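Local coordinates for protein salicylate 5-hydroxylase, large oxygenase component (Ralstonia sp., PDB 7C8Z) that forms the large subunit of the oxygenase component of a multicomponent enzyme that hydroxylates salicylate at position 5 to gentisate, using a [2Fe-2S] cluster and a mononuclear iron, at residues D53-E58 against I88-V93; W68-L73 against T341-P346. All blocks are in the same frame, centred on the assembly; numbering follows the deposited sequence.

How the interactions relate
Interactions 1 and 2 are neighbouring parts of one interface within the subunit, their centres about 13 Å apart, and both bring part of the Rieske domain's antiparallel sheet against other elements of the chain. In interaction 1 a hairpin turn of that sheet meets helix 52-63; in interaction 2 its edge strand, 69-73, faces strand 338-346 of the catalytic domain. Pro-346 connects them, packing against Tyr-55 on one partner of interaction 1 and Gly-89 and Glu-90 on the other. Ile-88 CD1 packs 3.7 Å from Val-71 CG1, joining strands that are not neighbours in the Rieske sheet's order. Neither contact contributes ligands to the [2Fe-2S] cluster or to the iron held by His-243, His-248 and Asp-389.

Interaction 1: residues D53-E58 against I88-V93; sequences DLYKRE and IGERSV
Tyr-55 and Glu-90 make the contact between helix 52-63 and the turn at 88-91 through a single hydrogen bond: the phenol OH of Tyr-55 donates to OE2 of Glu-90. The modelled OH to OE2 separation, 2.4 Å, is very short, and at this resolution its exact value is doubtful. The carboxylate oxygen arrives at the edge of the phenol ring, in its plane, while the carboxylate itself is turned 46° from the ring. Tyr-55 reaches this position because its CG stands anti to the backbone N (chi1 168°), carrying the ring off the helix and across to the turn. Glu-90 answers with a chain extended beyond CG. A second donor, the backbone N of Gly-348, also bonds OE2, so two groups grip this one oxygen.

Backbone bonding shapes the other partner. Ile-88 to Arg-91 is a type II' turn that closes a beta hairpin between strands 82-88 and 91-97 of the Rieske domain, with Arg-91 N bonded to Ile-88 O at 2.9 Å and Ile-88 N returning a bond to Arg-91 O. Gly-89 occupies the positive-phi corner, and Tyr-64 OH is hydrogen-bonded to Glu-90 N.

For packing, Tyr-55 also lies against His-349 and against Pro-346 of interaction 2, while helix 427-440 covers helix 52-63 at Leu-54, well away from the turn.

Interaction 2: residues W68-L73 against T341-P346; sequences WCYVGL and TRHIQP
Tyr-70 and His-343 both set CG anti to their own backbone N (chi1 176° and -172°), which sends the two rings into the space between strands 69-73 and 338-346. Thr-341 turns its OG1 to lie between the backbone N and the carbonyl carbon, bringing this hydroxyl to the far end of the tyrosine. The Tyr-70 side chain thus meets two residues of the opposing strand, an imidazole near its base and a hydroxyl at its phenol end.

The two rings form a T-shaped pair, centroids 5.4 Å apart and planes at 78°. Tyr-70 supplies the edge: its CD2 stands over one face of the imidazole, toward the rim, 3.8 Å from His-343 CG. Gln-345 CG occupies the opposite imidazole face, so the ring is sandwiched. At the phenol end, Thr-341 OG1 donates a hydrogen bond of 2.9 Å to Tyr-70 OH, the two side chains crossing at about a right angle. One face of the phenol ring carries Gly-72 N over its centre, where Val-71 and Gly-72 form a classic beta bulge opposite Val-185.

Strand 69-73 is the edge of the Rieske domain's sheet, while 338-346 lies inside the sheet of the catalytic domain. Their closest CA atoms, those of Tyr-70 and His-343, are 7.0 Å apart. The strands share no backbone hydrogen bond, and the two sheets meet here through side chains: the hydrogen bond gives the buried phenol and threonine hydroxyls a partner in each other, and together with the edge-to-face contact would be expected to restrict the Tyr-70 ring.

Interaction 1: residues D53-E58 against I88-V93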
# COMPACT_ATOMS: atom_id res chain seq x y z
N ASP A 53 8.23 4.27 21.31
CA ASP A 53 8.75 5.28 22.23
C ASP A 53 10.26 5.15 22.35
O ASP A 53 10.99 6.16 22.34
CB ASP A 53 8.08 5.15 23.60
CG ASP A 53 8.21 3.77 24.19
OD1 ASP A 53 8.10 2.78 23.45
OD2 ASP A 53 8.42 3.68 25.41
N LEU A 54 10.76 3.92 22.45
CA LEU A 54 12.19 3.68 22.42
C LEU A 54 12.80 4.19 21.12
O LEU A 54 13.90 4.75 21.12
CB LEU A 54 12.49 2.19 22.60
CG LEU A 54 12.33 1.66 24.03
CD1 LEU A 54 12.80 0.22 24.13
CD2 LEU A 54 13.07 2.54 25.03
N TYR A 55 12.10 4.03 19.99
CA TYR A 55 12.65 4.47 18.71
C TYR A 55 12.75 5.99 18.64
O TYR A 55 13.74 6.53 18.14
CB TYR A 55 11.80 3.95 17.55
CG TYR A 55 12.15 4.60 16.23
CD1 TYR A 55 13.32 4.28 15.57
CD2 TYR A 55 11.31 5.55 15.65
CE1 TYR A 55 13.65 4.87 14.37
CE2 TYR A 55 11.63 6.15 14.45
CZ TYR A 55 12.81 5.81 13.81
OH TYR A 55 13.14 6.40 12.62
N LYS A 56 11.74 6.70 19.14
CA LYS A 56 11.79 8.16 19.17
C LYS A 56 12.88 8.65 20.11
O LYS A 56 13.55 9.65 19.83
CB LYS A 56 10.44 8.74 19.55
CG LYS A 56 9.42 8.59 18.44
CD LYS A 56 8.02 8.89 18.93
CE LYS A 56 7.89 10.34 19.30
NZ LYS A 56 7.00 10.53 20.46
N ARG A 57 13.06 7.96 21.25
CA ARG A 57 14.18 8.32 22.12
C ARG A 57 15.51 8.06 21.42
O ARG A 57 16.47 8.81 21.62
CB ARG A 57 14.09 7.55 23.43
CG ARG A 57 15.04 8.09 24.49
CD ARG A 57 15.15 7.15 25.68
NE ARG A 57 13.83 6.77 26.18
CZ ARG A 57 13.61 5.75 26.99
NH1 ARG A 57 14.61 4.99 27.40
NH2 ARG A 57 12.37 5.49 27.39
N GLU A 58 15.58 7.00 20.61
CA GLU A 58 16.78 6.74 19.83
C GLU A 58 17.05 7.87 18.86
O GLU A 58 18.20 8.29 18.68
CB GLU A 58 16.63 5.41 19.07
CG GLU A 58 16.71 4.19 19.94
CD GLU A 58 16.44 2.92 19.17
OE1 GLU A 58 15.56 2.93 18.28
OE2 GLU A 58 17.11 1.91 19.45
N ILE A 88 18.95 12.79 8.22
CA ILE A 88 19.57 12.43 9.49
C ILE A 88 18.45 11.98 10.42
O ILE A 88 17.58 12.78 10.77
CB ILE A 88 20.37 13.58 10.11
CG1 ILE A 88 21.61 13.87 9.26
CG2 ILE A 88 20.77 13.23 11.53
CD1 ILE A 88 22.46 15.01 9.78
N GLY A 89 18.48 10.71 10.82
CA GLY A 89 17.35 10.14 11.51
C GLY A 89 16.15 10.13 10.60
O GLY A 89 16.11 9.38 9.62
N GLU A 90 15.17 10.98 10.89
CA GLU A 90 14.03 11.17 10.00
C GLU A 90 13.87 12.62 9.58
O GLU A 90 12.80 13.02 9.12
CB GLU A 90 12.75 10.67 10.68
CG GLU A 90 12.78 9.19 10.98
CD GLU A 90 11.41 8.65 11.30
OE1 GLU A 90 10.44 9.43 11.26
OE2 GLU A 90 11.30 7.44 11.58
N ARG A 91 14.93 13.41 9.69
CA ARG A 91 14.89 14.83 9.39
C ARG A 91 15.66 15.09 8.10
O ARG A 91 16.86 14.81 8.02
CB ARG A 91 15.47 15.65 10.54
CG ARG A 91 14.55 15.67 11.75
CD ARG A 91 15.25 16.20 12.98
NE ARG A 91 15.36 17.65 12.98
CZ ARG A 91 15.90 18.34 13.97
NH1 ARG A 91 16.39 17.70 15.03
NH2 ARG A 91 15.97 19.66 13.91
N SER A 92 14.95 15.59 7.09
CA SER A 92 15.57 15.91 5.81
C SER A 92 16.52 17.09 5.95
O SER A 92 16.18 18.11 6.56
CB SER A 92 14.49 16.23 4.77
OG SER A 92 14.97 16.01 3.46
N VAL A 93 17.72 16.95 5.39
CA VAL A 93 18.72 18.01 5.37
C VAL A 93 19.28 18.12 3.96
O VAL A 93 19.10 17.24 3.12
CB VAL A 93 19.85 17.78 6.39
CG1 VAL A 93 19.32 17.92 7.81
CG2 VAL A 93 20.50 16.42 6.18

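Interaction 2: residues W68-L73 against T341-P346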
# COMPACT_ATOMS: atom_id res chain seq x y z
N TRP A 68 27.84 12.51 15.34
CA TRP A 68 27.99 12.87 13.94
C TRP A 68 27.31 11.81 13.10
O TRP A 68 27.55 10.61 13.30
CB TRP A 68 29.47 12.97 13.54
CG TRP A 68 30.23 14.05 14.23
CD1 TRP A 68 31.05 13.91 15.31
CD2 TRP A 68 30.28 15.44 13.87
NE1 TRP A 68 31.59 15.13 15.65
CE2 TRP A 68 31.13 16.08 14.78
CE3 TRP A 68 29.67 16.20 12.86
CZ2 TRP A 68 31.41 17.44 14.72
CZ3 TRP A 68 29.94 17.55 12.80
CH2 TRP A 68 30.80 18.16 13.73
N CYS A 69 26.46 12.24 12.18
CA CYS A 69 25.76 11.32 11.30
C CYS A 69 26.17 11.60 9.87
O CYS A 69 26.41 12.76 9.49
CB CYS A 69 24.24 11.44 11.46
SG CYS A 69 23.65 10.95 13.10
N TYR A 70 26.27 10.54 9.08
CA TYR A 70 26.78 10.64 7.72
C TYR A 70 25.80 11.41 6.84
O TYR A 70 24.58 11.20 6.91
CB TYR A 70 27.01 9.23 7.16
CG TYR A 70 27.44 9.16 5.72
CD1 TYR A 70 28.78 9.27 5.37
CD2 TYR A 70 26.51 8.94 4.71
CE1 TYR A 70 29.18 9.18 4.05
CE2 TYR A 70 26.90 8.86 3.38
CZ TYR A 70 28.24 8.98 3.06
OH TYR A 70 28.65 8.90 1.76
N VAL A 71 26.33 12.32 6.02
CA VAL A 71 25.51 13.02 5.04
C VAL A 71 26.04 12.89 3.62
O VAL A 71 25.29 13.17 2.67
CB VAL A 71 25.32 14.50 5.41
CG1 VAL A 71 24.60 14.64 6.74
CG2 VAL A 71 26.65 15.23 5.43
N GLY A 72 27.29 12.49 3.39
CA GLY A 72 27.63 12.14 2.02
C GLY A 72 29.13 12.19 1.76
O GLY A 72 29.94 12.03 2.66
N LEU A 73 29.45 12.36 0.48
CA LEU A 73 30.82 12.48 0.01
C LEU A 73 31.03 13.83 -0.66
O LEU A 73 30.11 14.37 -1.30
CB LEU A 73 31.16 11.37 -0.99
CG LEU A 73 31.04 9.95 -0.43
CD1 LEU A 73 31.61 8.94 -1.42
CD2 LEU A 73 31.74 9.86 0.91
N THR A 341 30.06 3.44 0.93
CA THR A 341 29.41 3.78 2.19
C THR A 341 27.97 3.30 2.13
O THR A 341 27.37 3.22 1.05
CB THR A 341 29.47 5.28 2.52
OG1 THR A 341 28.83 6.03 1.49
CG2 THR A 341 30.92 5.74 2.66
N ARG A 342 27.44 2.90 3.28
CA ARG A 342 26.10 2.36 3.41
C ARG A 342 25.39 3.17 4.49
O ARG A 342 25.74 3.08 5.67
CB ARG A 342 26.13 0.88 3.76
CG ARG A 342 27.07 0.08 2.90
CD ARG A 342 27.27 -1.29 3.49
NE ARG A 342 28.15 -2.11 2.67
CZ ARG A 342 28.38 -3.40 2.91
NH1 ARG A 342 27.80 -4.00 3.94
NH2 ARG A 342 29.20 -4.08 2.11
N HIS A 343 24.42 3.97 4.07
CA HIS A 343 23.76 4.96 4.91
C HIS A 343 22.45 4.38 5.43
O HIS A 343 21.62 3.91 4.64
CB HIS A 343 23.52 6.23 4.09
CG HIS A 343 23.01 7.39 4.88
ND1 HIS A 343 22.65 8.58 4.30
CD2 HIS A 343 22.82 7.55 6.21
CE1 HIS A 343 22.25 9.43 5.23
NE2 HIS A 343 22.34 8.83 6.40
N ILE A 344 22.29 4.40 6.76
CA ILE A 344 21.07 3.96 7.43
C ILE A 344 20.15 5.16 7.62
O ILE A 344 20.55 6.18 8.17
CB ILE A 344 21.38 3.31 8.79
CG1 ILE A 344 22.20 2.04 8.61
CG2 ILE A 344 20.08 2.98 9.53
CD1 ILE A 344 22.56 1.41 9.92
N GLN A 345 18.89 5.01 7.19
CA GLN A 345 17.90 6.08 7.25
C GLN A 345 16.64 5.50 7.88
O GLN A 345 15.81 4.89 7.19
CB GLN A 345 17.63 6.64 5.85
CG GLN A 345 18.90 6.85 5.03
CD GLN A 345 18.63 7.40 3.65
OE1 GLN A 345 17.51 7.30 3.14
NE2 GLN A 345 19.64 7.98 3.03
N PRO A 346 16.47 5.65 9.19
CA PRO A 346 15.39 4.94 9.87
C PRO A 346 14.02 5.52 9.54
O PRO A 346 13.87 6.70 9.21
CB PRO A 346 15.72 5.13 11.35
CG PRO A 346 16.52 6.41 11.39
CD PRO A 346 17.29 6.46 10.11